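Local coordinates for protein aminotransferase class-III (Sphaerobacter thermophilus DSM 20745, PDB 6K8H) that belongs to the class-III aminotransferases, enzymes of the pyridoxal-phosphate aminotransferase clan, and is also named an omega-transaminase, at residues B[17-23]-B[43-47]; B[62-68]-B[407-413]; B[138-144]-B[248-253]; B[149-153]-B[161-167]. All coordinates share one frame; numbering follows the deposited sequence.

In the fold
Interactions 1 and 2 lie side by side, on the same side of the chain's centre, with centres about 16 Å apart, and meet where Pro-46 touches Met-407; both also touch the second subunit. Interaction 1 is buried, without hydrogen bonds between its segments, and works through aromatic faces. Interaction 2, also buried, joins two strands of a small mixed sheet and adds an arginine on a helix-end carbonyl. Interactions 3 and 4 belong to the large seven-stranded sheet, on strands 251-255 and 146-150, with centres about 20 Å apart. Interaction 3, partly buried, is apolar at the sheet and polar at its arginine end, whereas interaction 4 is buried yet overwhelmingly polar.

Interaction 1. Residues B[17-23]-B[43-47]; sequences SAAADLF and PYPPY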
loop_
_atom_site.group_PDB
_atom_site.type_symbol
_atom_site.label_atom_id
_atom_site.label_comp_id
_atom_site.label_asym_id
_atom_site.label_seq_id
_atom_site.Cartn_x
_atom_site.Cartn_y
_atom_site.Cartn_z
ATOM N N SER B 17 -21.345 14.725 -21.878
ATOM C CA SER B 17 -20.343 15.444 -21.105
ATOM C C SER B 17 -18.978 14.754 -21.243
ATOM O O SER B 17 -18.858 13.619 -21.727
ATOM C CB SER B 17 -20.745 15.518 -19.636
ATOM O OG SER B 17 -20.591 14.244 -19.042
ATOM N N ALA B 18 -17.925 15.468 -20.838
ATOM C CA ALA B 18 -16.607 14.842 -20.776
ATOM C C ALA B 18 -16.606 13.650 -19.823
ATOM O O ALA B 18 -16.039 12.591 -20.137
ATOM C CB ALA B 18 -15.560 15.869 -20.356
ATOM N N ALA B 19 -17.241 13.805 -18.656
ATOM C CA ALA B 19 -17.310 12.710 -17.692
ATOM C C ALA B 19 -18.044 11.503 -18.262
ATOM O O ALA B 19 -17.681 10.363 -17.971
ATOM C CB ALA B 19 -17.979 13.177 -16.399
ATOM N N ALA B 20 -19.106 11.722 -19.041
ATOM C CA ALA B 20 -19.825 10.583 -19.609
ATOM C C ALA B 20 -18.950 9.812 -20.600
ATOM O O ALA B 20 -18.937 8.576 -20.595
ATOM C CB ALA B 20 -21.121 11.057 -20.277
ATOM N N ASP B 21 -18.211 10.529 -21.458
ATOM C CA ASP B 21 -17.310 9.877 -22.410
ATOM C C ASP B 21 -16.213 9.114 -21.684
ATOM O O ASP B 21 -15.872 7.975 -22.044
ATOM C CB ASP B 21 -16.671 10.917 -23.332
ATOM C CG ASP B 21 -17.653 11.534 -24.326
ATOM O OD1 ASP B 21 -18.802 11.060 -24.449
ATOM O OD2 ASP B 21 -17.248 12.512 -24.994
ATOM N N LEU B 22 -15.626 9.751 -20.669
ATOM C CA LEU B 22 -14.596 9.099 -19.879
ATOM C C LEU B 22 -15.138 7.850 -19.209
ATOM O O LEU B 22 -14.462 6.825 -19.184
ATOM C CB LEU B 22 -14.029 10.068 -18.841
ATOM C CG LEU B 22 -13.143 11.166 -19.425
ATOM C CD1 LEU B 22 -12.946 12.287 -18.417
ATOM C CD2 LEU B 22 -11.825 10.577 -19.867
ATOM N N PHE B 23 -16.351 7.915 -18.650
ATOM C CA PHE B 23 -16.933 6.735 -18.011
ATOM C C PHE B 23 -17.136 5.607 -19.011
ATOM O O PHE B 23 -16.937 4.428 -18.682
ATOM C CB PHE B 23 -18.265 7.098 -17.361
ATOM C CG PHE B 23 -18.930 5.956 -16.648
ATOM C CD1 PHE B 23 -18.366 5.413 -15.495
ATOM C CD2 PHE B 23 -20.141 5.450 -17.101
ATOM C CE1 PHE B 23 -18.986 4.372 -14.825
ATOM C CE2 PHE B 23 -20.766 4.413 -16.437
ATOM C CZ PHE B 23 -20.189 3.871 -15.296
ATOM N N PRO B 43 -25.168 8.024 -11.797
ATOM C CA PRO B 43 -24.816 6.912 -12.696
ATOM C C PRO B 43 -23.313 6.810 -12.987
ATOM O O PRO B 43 -22.812 5.730 -13.287
ATOM C CB PRO B 43 -25.579 7.234 -13.993
ATOM C CG PRO B 43 -26.415 8.408 -13.718
ATOM C CD PRO B 43 -25.919 9.084 -12.488
ATOM N N TYR B 44 -22.609 7.936 -12.934
ATOM C CA TYR B 44 -21.165 7.963 -13.114
ATOM C C TYR B 44 -20.631 9.177 -12.392
ATOM O O TYR B 44 -21.359 10.168 -12.229
ATOM C CB TYR B 44 -20.762 8.004 -14.593
ATOM C CG TYR B 44 -21.393 9.116 -15.381
ATOM C CD1 TYR B 44 -20.829 10.392 -15.408
ATOM C CD2 TYR B 44 -22.547 8.893 -16.121
ATOM C CE1 TYR B 44 -21.414 11.411 -16.153
ATOM C CE2 TYR B 44 -23.137 9.908 -16.857
ATOM C CZ TYR B 44 -22.567 11.157 -16.877
ATOM O OH TYR B 44 -23.148 12.155 -17.624
ATOM N N PRO B 45 -19.388 9.147 -11.925
ATOM C CA PRO B 45 -18.863 10.268 -11.154
ATOM C C PRO B 45 -18.337 11.360 -12.069
ATOM O O PRO B 45 -18.100 11.124 -13.263
ATOM C CB PRO B 45 -17.733 9.628 -10.334
ATOM C CG PRO B 45 -17.233 8.524 -11.221
ATOM C CD PRO B 45 -18.426 8.024 -11.998
ATOM N N PRO B 46 -18.130 12.567 -11.553
ATOM C CA PRO B 46 -17.386 13.565 -12.323
ATOM C C PRO B 46 -15.907 13.195 -12.333
ATOM O O PRO B 46 -15.416 12.498 -11.443
ATOM C CB PRO B 46 -17.651 14.854 -11.546
ATOM C CG PRO B 46 -17.688 14.363 -10.102
ATOM C CD PRO B 46 -18.374 13.014 -10.170
ATOM N N TYR B 47 -15.181 13.690 -13.336
ATOM C CA TYR B 47 -13.752 13.410 -13.475
ATOM C C TYR B 47 -12.956 14.675 -13.203
ATOM O O TYR B 47 -13.286 15.743 -13.723
ATOM C CB TYR B 47 -13.428 12.859 -14.872
ATOM C CG TYR B 47 -13.721 11.376 -14.968
ATOM C CD1 TYR B 47 -15.033 10.912 -14.984
ATOM C CD2 TYR B 47 -12.692 10.442 -14.976
ATOM C CE1 TYR B 47 -15.319 9.550 -15.030
ATOM C CE2 TYR B 47 -12.963 9.089 -15.032
ATOM C CZ TYR B 47 -14.273 8.648 -15.057
ATOM O OH TYR B 47 -14.530 7.292 -15.099
#
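Aromatic packing without hydrogen bonds across it joins the first turns of helix 18-29 to the proline-rich loop 43-47, a buried contact just before strand 48-52. Tyr-47 lays its ring face against Leu-22, whose CB stands over the ring centre, 3.8 Å from the centroid and only 1° off the normal: a CH-pi contact. Leu-22 CD1 reaches back to Tyr-47 CB at 3.6 Å. On the Phe-23 ring, one face takes Tyr-44 CB, 3.4 Å from Phe-23 CG, and the Phe-23 and Tyr-44 rings, inclined by 27°, are slid so far apart that they barely overlap. With CG between its backbone N and carbonyl carbon (chi1 54°), Tyr-44 turns its ring onto the helix, where Ala-20 CA sits over one face. Ser-17 is the helix N-cap: its OG accepts from Ala-20 N at 2.9 Å. Both Ser-17 OG and Tyr-44 OH are hydrogen-bonded to Tyr-12 O. Ala-19 CB fits between the two tyrosines, 3.9 Å from Tyr-44 CE1. Pro-100 of the second subunit packs on Pro-45 and Tyr-47.

Interaction 2. Residues B[62-68]-B[407-413]; sequences EERLDFV and MGRGIFI
Arg-64 crosses Met-407 at about a right angle, beside a parallel strand pair in which 63-66 lies next to 411-412, the edge strand of a four-stranded mixed sheet. The arginine chain runs extended from CG to NE and brings its guanidinium to the end of helix 393-408, where Arg-64 NE donates to Met-407 O at 2.8 Å, the oxygen lying close to the guanidinium plane. Met-407, bent at chi2 and chi3, folds its CE over one face of that group, 3.5 Å from Arg-64 NE; Glu-62 CG covers the opposite face. Asp-58 forms a salt bridge with Arg-64 NH1. Along the strands, Leu-65 N donates to Gly-410 O, Phe-412 N to Leu-65 O, and Phe-67 N to Phe-412 O. Asp-66 and Phe-412 lie side by side on one face of the sheet, pointing the same way, with carboxylate and ring planes 56° apart. Leu-65 and Ile-411 occupy the other face, toward helix 427-445. Asp-66 OD1 takes Val-68 N in an Asx turn and also Asn-69 N, while OD2 bonds His-78 NE2. Val-68 CG2 stands over the centre of the Phe-412 ring, 3.7 Å from its centroid.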
loop_
_atom_site.group_PDB
_atom_site.type_symbol
_atom_site.label_atom_id
_atom_site.label_comp_id
_atom_site.label_asym_id
_atom_site.label_seq_id
_atom_site.Cartn_x
_atom_site.Cartn_y
_atom_site.Cartn_z
ATOM N N GLU B 62 -16.053 22.648 -14.827
ATOM C CA GLU B 62 -16.770 23.190 -13.677
ATOM C C GLU B 62 -15.827 23.254 -12.476
ATOM O O GLU B 62 -15.179 22.263 -12.137
ATOM C CB GLU B 62 -17.997 22.327 -13.373
ATOM C CG GLU B 62 -18.917 22.841 -12.247
ATOM C CD GLU B 62 -20.368 22.398 -12.447
ATOM O OE1 GLU B 62 -20.681 21.916 -13.556
ATOM O OE2 GLU B 62 -21.192 22.528 -11.509
ATOM N N GLU B 63 -15.735 24.420 -11.847
ATOM C CA GLU B 63 -14.828 24.617 -10.725
ATOM C C GLU B 63 -15.586 24.603 -9.408
ATOM O O GLU B 63 -16.667 25.186 -9.292
ATOM C CB GLU B 63 -14.065 25.933 -10.870
ATOM C CG GLU B 63 -13.586 26.190 -12.273
ATOM C CD GLU B 63 -12.542 27.287 -12.346
ATOM O OE1 GLU B 63 -12.493 28.131 -11.418
ATOM O OE2 GLU B 63 -11.766 27.295 -13.328
ATOM N N ARG B 64 -15.010 23.946 -8.406
ATOM C CA ARG B 64 -15.628 23.908 -7.090
ATOM C C ARG B 64 -14.557 24.127 -6.029
ATOM O O ARG B 64 -13.397 23.755 -6.214
ATOM C CB ARG B 64 -16.353 22.573 -6.842
ATOM C CG ARG B 64 -17.386 22.175 -7.909
ATOM C CD ARG B 64 -17.897 20.735 -7.699
ATOM N NE ARG B 64 -18.985 20.396 -8.630
ATOM C CZ ARG B 64 -18.820 19.843 -9.834
ATOM N NH1 ARG B 64 -17.602 19.546 -10.278
ATOM N NH2 ARG B 64 -19.880 19.566 -10.597
ATOM N N LEU B 65 -14.949 24.728 -4.910
ATOM C CA LEU B 65 -14.057 24.765 -3.756
ATOM C C LEU B 65 -13.963 23.367 -3.156
ATOM O O LEU B 65 -14.988 22.729 -2.888
ATOM C CB LEU B 65 -14.570 25.757 -2.713
ATOM C CG LEU B 65 -14.406 27.242 -3.052
ATOM C CD1 LEU B 65 -15.108 28.083 -2.008
ATOM C CD2 LEU B 65 -12.924 27.605 -3.136
ATOM N N ASP B 66 -12.737 22.880 -2.955
ATOM C CA ASP B 66 -12.504 21.484 -2.578
ATOM C C ASP B 66 -12.454 21.376 -1.057
ATOM O O ASP B 66 -11.483 21.816 -0.430
ATOM C CB ASP B 66 -11.210 20.962 -3.201
ATOM C CG ASP B 66 -11.061 19.448 -3.083
ATOM O OD1 ASP B 66 -11.711 18.838 -2.210
ATOM O OD2 ASP B 66 -10.285 18.851 -3.869
ATOM N N PHE B 67 -13.517 20.824 -0.464
ATOM C CA PHE B 67 -13.557 20.501 0.956
ATOM C C PHE B 67 -13.420 19.002 1.214
ATOM O O PHE B 67 -13.783 18.526 2.295
ATOM C CB PHE B 67 -14.839 21.024 1.593
ATOM C CG PHE B 67 -14.884 22.515 1.702
ATOM C CD1 PHE B 67 -15.228 23.290 0.608
ATOM C CD2 PHE B 67 -14.581 23.143 2.896
ATOM C CE1 PHE B 67 -15.283 24.686 0.707
ATOM C CE2 PHE B 67 -14.624 24.525 3.009
ATOM C CZ PHE B 67 -14.970 25.296 1.914
ATOM N N VAL B 68 -12.920 18.246 0.242
ATOM C CA VAL B 68 -12.625 16.827 0.418
ATOM C C VAL B 68 -11.125 16.587 0.469
ATOM O O VAL B 68 -10.636 15.886 1.353
ATOM C CB VAL B 68 -13.280 15.974 -0.690
ATOM C CG1 VAL B 68 -13.057 14.481 -0.422
ATOM C CG2 VAL B 68 -14.758 16.301 -0.818
ATOM N N MET B 407 -22.800 20.544 -4.729
ATOM C CA MET B 407 -21.992 20.237 -5.906
ATOM C C MET B 407 -22.313 21.174 -7.057
ATOM O O MET B 407 -21.412 21.602 -7.789
ATOM C CB MET B 407 -22.208 18.787 -6.347
ATOM C CG MET B 407 -21.472 17.755 -5.499
ATOM S SD MET B 407 -19.689 17.791 -5.785
ATOM C CE MET B 407 -19.558 17.130 -7.454
ATOM N N GLY B 408 -23.595 21.473 -7.258
ATOM C CA GLY B 408 -23.953 22.388 -8.325
ATOM C C GLY B 408 -23.724 23.850 -8.020
ATOM O O GLY B 408 -23.895 24.688 -8.910
ATOM N N ARG B 409 -23.339 24.153 -6.780
ATOM C CA ARG B 409 -23.125 25.547 -6.311
ATOM C C ARG B 409 -21.645 25.831 -6.024
ATOM O O ARG B 409 -21.377 26.660 -5.161
ATOM C CB ARG B 409 -24.008 25.879 -5.108
ATOM C CG ARG B 409 -25.475 26.053 -5.456
ATOM C CD ARG B 409 -26.269 26.628 -4.306
ATOM N NE ARG B 409 -27.674 26.678 -4.661
ATOM C CZ ARG B 409 -28.265 27.694 -5.270
ATOM N NH1 ARG B 409 -27.576 28.780 -5.590
ATOM N NH2 ARG B 409 -29.555 27.615 -5.549
ATOM N N GLY B 410 -20.732 25.089 -6.646
ATOM C CA GLY B 410 -19.324 25.362 -6.468
ATOM C C GLY B 410 -18.710 24.807 -5.205
ATOM O O GLY B 410 -17.642 25.275 -4.802
ATOM N N ILE B 411 -19.338 23.819 -4.568
ATOM C CA ILE B 411 -18.809 23.202 -3.352
ATOM C C ILE B 411 -18.689 21.692 -3.556
ATOM O O ILE B 411 -19.670 21.018 -3.892
ATOM C CB ILE B 411 -19.686 23.502 -2.122
ATOM C CG1 ILE B 411 -19.832 25.013 -1.890
ATOM C CG2 ILE B 411 -19.093 22.826 -0.884
ATOM C CD1 ILE B 411 -18.574 25.690 -1.375
ATOM N N PHE B 412 -17.496 21.165 -3.328
ATOM C CA PHE B 412 -17.219 19.735 -3.398
ATOM C C PHE B 412 -16.993 19.250 -1.971
ATOM O O PHE B 412 -15.994 19.613 -1.343
ATOM C CB PHE B 412 -16.002 19.474 -4.290
ATOM C CG PHE B 412 -15.582 18.027 -4.375
ATOM C CD1 PHE B 412 -16.509 17.016 -4.580
ATOM C CD2 PHE B 412 -14.241 17.692 -4.285
ATOM C CE1 PHE B 412 -16.101 15.681 -4.660
ATOM C CE2 PHE B 412 -13.815 16.375 -4.360
ATOM C CZ PHE B 412 -14.754 15.362 -4.555
ATOM N N ILE B 413 -17.925 18.445 -1.457
ATOM C CA ILE B 413 -17.834 17.875 -0.118
ATOM C C ILE B 413 -18.220 16.402 -0.232
ATOM O O ILE B 413 -18.777 15.970 -1.241
ATOM C CB ILE B 413 -18.725 18.620 0.913
ATOM C CG1 ILE B 413 -18.288 18.300 2.353
ATOM C CG2 ILE B 413 -20.206 18.327 0.660
ATOM C CD1 ILE B 413 -18.753 19.317 3.381
HETATM O O HOH W 1 -20.165 23.919 -9.508
#

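Interaction 3. Residues B[138-144]-B[248-253]; sequences ARAYTGR and YGIVLI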
loop_
_atom_site.group_PDB
_atom_site.type_symbol
_atom_site.label_atom_id
_atom_site.label_comp_id
_atom_site.label_asym_id
_atom_site.label_seq_id
_atom_site.Cartn_x
_atom_site.Cartn_y
_atom_site.Cartn_z
ATOM N N ALA B 138 1.812 -5.923 16.876
ATOM C CA ALA B 138 1.204 -6.291 18.149
ATOM C C ALA B 138 1.144 -7.800 18.321
ATOM O O ALA B 138 1.377 -8.318 19.424
ATOM C CB ALA B 138 -0.194 -5.686 18.264
ATOM N N ARG B 139 0.807 -8.525 17.255
ATOM C CA ARG B 139 0.846 -9.983 17.340
ATOM C C ARG B 139 2.254 -10.476 17.664
ATOM O O ARG B 139 2.426 -11.377 18.492
ATOM C CB ARG B 139 0.345 -10.617 16.043
ATOM C CG ARG B 139 -1.160 -10.464 15.778
ATOM C CD ARG B 139 -1.709 -11.638 14.969
ATOM N NE ARG B 139 -2.955 -11.315 14.259
ATOM C CZ ARG B 139 -3.015 -10.934 12.985
ATOM N NH1 ARG B 139 -1.904 -10.814 12.272
ATOM N NH2 ARG B 139 -4.184 -10.666 12.418
ATOM N N ALA B 140 3.276 -9.915 17.006
ATOM C CA ALA B 140 4.644 -10.380 17.247
ATOM C C ALA B 140 5.119 -10.022 18.641
ATOM O O ALA B 140 5.919 -10.753 19.236
ATOM C CB ALA B 140 5.608 -9.782 16.215
ATOM N N TYR B 141 4.680 -8.875 19.150
ATOM C CA TYR B 141 5.132 -8.409 20.446
ATOM C C TYR B 141 4.483 -9.217 21.561
ATOM O O TYR B 141 5.164 -9.690 22.476
ATOM C CB TYR B 141 4.805 -6.921 20.602
ATOM C CG TYR B 141 5.289 -6.373 21.909
ATOM C CD1 TYR B 141 6.634 -6.108 22.119
ATOM C CD2 TYR B 141 4.407 -6.164 22.952
ATOM C CE1 TYR B 141 7.093 -5.631 23.346
ATOM C CE2 TYR B 141 4.841 -5.689 24.166
ATOM C CZ TYR B 141 6.180 -5.424 24.364
ATOM O OH TYR B 141 6.585 -4.947 25.589
ATOM N N THR B 142 3.169 -9.413 21.477
ATOM C CA THR B 142 2.429 -10.101 22.524
ATOM C C THR B 142 2.339 -11.599 22.299
ATOM O O THR B 142 2.111 -12.336 23.260
ATOM C CB THR B 142 1.004 -9.548 22.630
ATOM O OG1 THR B 142 0.258 -9.963 21.479
ATOM C CG2 THR B 142 1.009 -8.014 22.737
ATOM N N GLY B 143 2.481 -12.059 21.056
ATOM C CA GLY B 143 2.312 -13.458 20.714
ATOM C C GLY B 143 0.882 -13.911 20.541
ATOM O O GLY B 143 0.657 -15.091 20.234
ATOM N N ARG B 144 -0.147 -12.972 20.747
ATOM C CA ARG B 144 -1.558 -13.324 20.789
ATOM C C ARG B 144 -2.201 -13.145 19.413
ATOM O O ARG B 144 -1.761 -12.313 18.614
ATOM C CB ARG B 144 -2.285 -12.466 21.833
ATOM C CG ARG B 144 -1.644 -12.531 23.246
ATOM C CD ARG B 144 -2.335 -11.573 24.219
ATOM N NE ARG B 144 -1.643 -11.450 25.509
ATOM C CZ ARG B 144 -1.913 -10.505 26.408
ATOM N NH1 ARG B 144 -2.863 -9.609 26.154
ATOM N NH2 ARG B 144 -1.248 -10.450 27.563
ATOM N N TYR B 248 -3.589 -5.500 31.028
ATOM C CA TYR B 248 -3.674 -6.851 30.407
ATOM C C TYR B 248 -2.582 -7.145 29.372
ATOM O O TYR B 248 -2.660 -8.205 28.756
ATOM C CB TYR B 248 -5.076 -7.053 29.832
ATOM C CG TYR B 248 -6.159 -7.062 30.877
ATOM C CD1 TYR B 248 -5.866 -7.363 32.196
ATOM C CD2 TYR B 248 -7.475 -6.800 30.550
ATOM C CE1 TYR B 248 -6.851 -7.386 33.168
ATOM C CE2 TYR B 248 -8.473 -6.815 31.508
ATOM C CZ TYR B 248 -8.161 -7.115 32.819
ATOM O OH TYR B 248 -9.136 -7.134 33.769
ATOM N N GLY B 249 -1.606 -6.262 29.200
ATOM C CA GLY B 249 -0.578 -6.486 28.202
ATOM C C GLY B 249 -1.075 -6.419 26.777
ATOM O O GLY B 249 -0.483 -7.046 25.884
ATOM N N ILE B 250 -2.145 -5.666 26.540
ATOM C CA ILE B 250 -2.744 -5.500 25.218
ATOM C C ILE B 250 -2.219 -4.214 24.595
ATOM O O ILE B 250 -2.224 -3.153 25.238
ATOM C CB ILE B 250 -4.279 -5.473 25.306
ATOM C CG1 ILE B 250 -4.807 -6.795 25.843
ATOM C CG2 ILE B 250 -4.893 -5.175 23.938
ATOM C CD1 ILE B 250 -6.233 -6.696 26.288
ATOM N N VAL B 251 -1.785 -4.302 23.339
ATOM C CA VAL B 251 -1.231 -3.158 22.621
ATOM C C VAL B 251 -2.376 -2.237 22.211
ATOM O O VAL B 251 -3.303 -2.659 21.515
ATOM C CB VAL B 251 -0.436 -3.627 21.393
ATOM C CG1 VAL B 251 -0.040 -2.450 20.531
ATOM C CG2 VAL B 251 0.793 -4.455 21.820
ATOM N N LEU B 252 -2.303 -0.969 22.619
ATOM C CA LEU B 252 -3.288 0.029 22.207
ATOM C C LEU B 252 -2.770 0.746 20.960
ATOM O O LEU B 252 -1.722 1.412 21.000
ATOM C CB LEU B 252 -3.571 1.011 23.348
ATOM C CG LEU B 252 -4.564 2.164 23.104
ATOM C CD1 LEU B 252 -5.938 1.673 22.623
ATOM C CD2 LEU B 252 -4.716 2.996 24.376
ATOM N N ILE B 253 -3.493 0.589 19.849
ATOM C CA ILE B 253 -3.142 1.199 18.571
ATOM C C ILE B 253 -4.144 2.311 18.265
ATOM O O ILE B 253 -5.343 2.048 18.124
ATOM C CB ILE B 253 -3.143 0.172 17.428
ATOM C CG1 ILE B 253 -2.208 -1.008 17.721
ATOM C CG2 ILE B 253 -2.749 0.848 16.122
ATOM C CD1 ILE B 253 -2.377 -2.126 16.743
#
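Arg-144, just beyond helix 127-142, reaches Tyr-248 at the turn leading into strand 251-255. From CB, the chain leaves with CG anti to the carbonyl carbon (chi1 -54°) and stays extended through CD to NE, crossing to the other segment. Arg-144 CZ comes within 3.4 Å of Tyr-248 O. That oxygen is gripped end-on by two nitrogens, Arg-144 NH1 donating to Tyr-248 O at 3.0 Å and Arg-144 NH2 to the same atom at 2.9 Å, and it lies only 2° out of the guanidinium plane. Ile-250 CG1 lies at the guanidinium edge, near NH1, which also donates to Leu-216 O, while Gly-249 O sits over a face. Gly-249 closes helix 235-248 in a Schellman motif. At the helix end, Thr-142 OG1 donates to Ala-138 O and accepts from Arg-144 N, forming an ST turn behind the arginine. Thr-142 CG2, the other branch, packs 3.7 Å from Val-251 CG2. One turn earlier, Ala-138 CB meets Val-251 CB at 3.8 Å. The short helix and strand segments run nearly antiparallel, their axes 10.0 Å apart at closest approach, a helix-on-sheet packing characteristic of the three-layer alpha/beta large domain of fold-type I aminotransferases.

Interaction 4. Residues B[149-153]-B[161-167]; sequences KFDGC and AEVSTQS
Lys-149 NZ is held by three carbonyl oxygens, donating to Val-163 O at 2.7 Å, Ala-161 O at 2.9 Å and Cys-153 O of its own segment at 2.8 Å. The ammonium thus ties two type II beta turns, Phe-150 to Cys-153 and Glu-162 to Thr-165, at the C-terminal end of strand 146-150 in the large sheet. It meets Cys-153 O in the carbonyl plane but approaches Val-163 O and Ala-161 O tilted by 34° and 31°. A chi1 of 60° tucks the lysine CG in between the two backbone bonds, and the bend at chi3 then swings NZ to the carbonyls. Three carbonyl dipoles around this buried nitrogen would probably favour its charged form.

In the second shell, Thr-165 OG1 and Thr-165 N both donate to Glu-162 O from the same face of its plane, fixing the turn that presents Val-163 O. Ser-164 OG is anchored on Val-178 O and Thr-180 N. Strand 194-197 flanks Lys-149, and the side chain of Cys-153 lies about 8 Å from the bound (5-hydroxy-4,6-dimethylpyridin-3-yl)methyl dihydrogen phosphate. At the far end Asp-151 OD2 bonds Tyr-386 OH, and Ser-167 OG bonds Gly-169 N. Between these ends the turns are joined through their backbones, Gly-152 N donating to Ser-164 O at 2.8 Å, nearly along the C=O axis.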
loop_
_atom_site.group_PDB
_atom_site.type_symbol
_atom_site.label_atom_id
_atom_site.label_comp_id
_atom_site.label_asym_id
_atom_site.label_seq_id
_atom_site.Cartn_x
_atom_site.Cartn_y
_atom_site.Cartn_z
ATOM N N LYS B 149 -11.518 -4.166 17.618
ATOM C CA LYS B 149 -11.778 -2.868 16.987
ATOM C C LYS B 149 -13.209 -2.469 17.306
ATOM O O LYS B 149 -13.953 -3.233 17.915
ATOM C CB LYS B 149 -11.551 -2.910 15.476
ATOM C CG LYS B 149 -12.443 -3.912 14.764
ATOM C CD LYS B 149 -12.464 -3.614 13.290
ATOM C CE LYS B 149 -13.272 -2.373 13.002
ATOM N NZ LYS B 149 -13.583 -2.270 11.548
ATOM N N PHE B 150 -13.610 -1.274 16.878
ATOM C CA PHE B 150 -14.904 -0.719 17.250
ATOM C C PHE B 150 -15.899 -0.790 16.093
ATOM O O PHE B 150 -15.555 -0.520 14.940
ATOM C CB PHE B 150 -14.734 0.716 17.770
ATOM C CG PHE B 150 -14.047 0.763 19.110
ATOM C CD1 PHE B 150 -12.663 0.718 19.203
ATOM C CD2 PHE B 150 -14.792 0.750 20.282
ATOM C CE1 PHE B 150 -12.026 0.708 20.446
ATOM C CE2 PHE B 150 -14.166 0.749 21.525
ATOM C CZ PHE B 150 -12.777 0.731 21.605
ATOM N N ASP B 151 -17.133 -1.159 16.432
ATOM C CA ASP B 151 -18.218 -1.330 15.470
ATOM C C ASP B 151 -18.416 -0.086 14.607
ATOM O O ASP B 151 -18.424 1.046 15.106
ATOM C CB ASP B 151 -19.499 -1.650 16.233
ATOM C CG ASP B 151 -20.566 -2.249 15.358
ATOM O OD1 ASP B 151 -20.222 -2.884 14.346
ATOM O OD2 ASP B 151 -21.758 -2.111 15.688
ATOM N N GLY B 152 -18.564 -0.297 13.302
ATOM C CA GLY B 152 -18.872 0.787 12.388
ATOM C C GLY B 152 -17.704 1.666 12.003
ATOM O O GLY B 152 -17.918 2.720 11.387
ATOM N N CYS B 153 -16.476 1.264 12.300
ATOM C CA CYS B 153 -15.325 2.116 12.060
ATOM C C CYS B 153 -14.454 1.574 10.934
ATOM O O CYS B 153 -14.236 0.360 10.818
ATOM C CB CYS B 153 -14.466 2.237 13.320
ATOM S SG CYS B 153 -15.193 3.173 14.674
ATOM N N ALA B 161 -8.792 -5.687 9.922
ATOM C CA ALA B 161 -9.136 -4.323 10.308
ATOM C C ALA B 161 -10.492 -3.877 9.777
ATOM O O ALA B 161 -11.084 -2.939 10.323
ATOM C CB ALA B 161 -8.051 -3.359 9.823
ATOM N N GLU B 162 -11.015 -4.532 8.744
ATOM C CA GLU B 162 -12.250 -4.073 8.134
ATOM C C GLU B 162 -13.496 -4.798 8.646
ATOM O O GLU B 162 -14.613 -4.404 8.271
ATOM C CB GLU B 162 -12.148 -4.192 6.610
ATOM C CG GLU B 162 -12.155 -5.609 6.114
ATOM C CD GLU B 162 -12.135 -5.704 4.604
ATOM O OE1 GLU B 162 -12.007 -4.656 3.937
ATOM O OE2 GLU B 162 -12.236 -6.832 4.083
ATOM N N VAL B 163 -13.351 -5.803 9.520
ATOM C CA VAL B 163 -14.525 -6.490 10.063
ATOM C C VAL B 163 -15.444 -5.472 10.730
ATOM O O VAL B 163 -14.987 -4.601 11.474
ATOM C CB VAL B 163 -14.096 -7.594 11.047
ATOM C CG1 VAL B 163 -15.276 -8.028 11.922
ATOM C CG2 VAL B 163 -13.533 -8.792 10.307
ATOM N N SER B 164 -16.744 -5.540 10.419
ATOM C CA SER B 164 -17.749 -4.641 10.993
ATOM C C SER B 164 -17.505 -3.173 10.632
ATOM O O SER B 164 -17.882 -2.275 11.390
ATOM C CB SER B 164 -17.866 -4.802 12.517
ATOM O OG SER B 164 -18.380 -6.076 12.857
ATOM N N THR B 165 -16.876 -2.894 9.482
ATOM C CA THR B 165 -16.773 -1.500 9.042
ATOM C C THR B 165 -18.163 -0.882 8.899
ATOM O O THR B 165 -18.381 0.281 9.253
ATOM C CB THR B 165 -16.018 -1.398 7.717
ATOM O OG1 THR B 165 -14.658 -1.800 7.896
ATOM C CG2 THR B 165 -16.050 0.043 7.207
ATOM N N GLN B 166 -19.112 -1.656 8.397
ATOM C CA GLN B 166 -20.525 -1.315 8.460
ATOM C C GLN B 166 -21.158 -2.190 9.535
ATOM O O GLN B 166 -21.160 -3.421 9.416
ATOM C CB GLN B 166 -21.202 -1.514 7.102
ATOM C CG GLN B 166 -22.693 -1.714 7.201
ATOM C CD GLN B 166 -23.424 -1.287 5.956
ATOM O OE1 GLN B 166 -22.835 -0.692 5.050
ATOM N NE2 GLN B 166 -24.721 -1.589 5.900
ATOM N N SER B 167 -21.656 -1.560 10.593
ATOM C CA SER B 167 -22.324 -2.291 11.661
ATOM C C SER B 167 -23.519 -3.072 11.106
ATOM O O SER B 167 -24.201 -2.631 10.175
ATOM C CB SER B 167 -22.778 -1.331 12.763
ATOM O OG SER B 167 -23.334 -2.045 13.850
#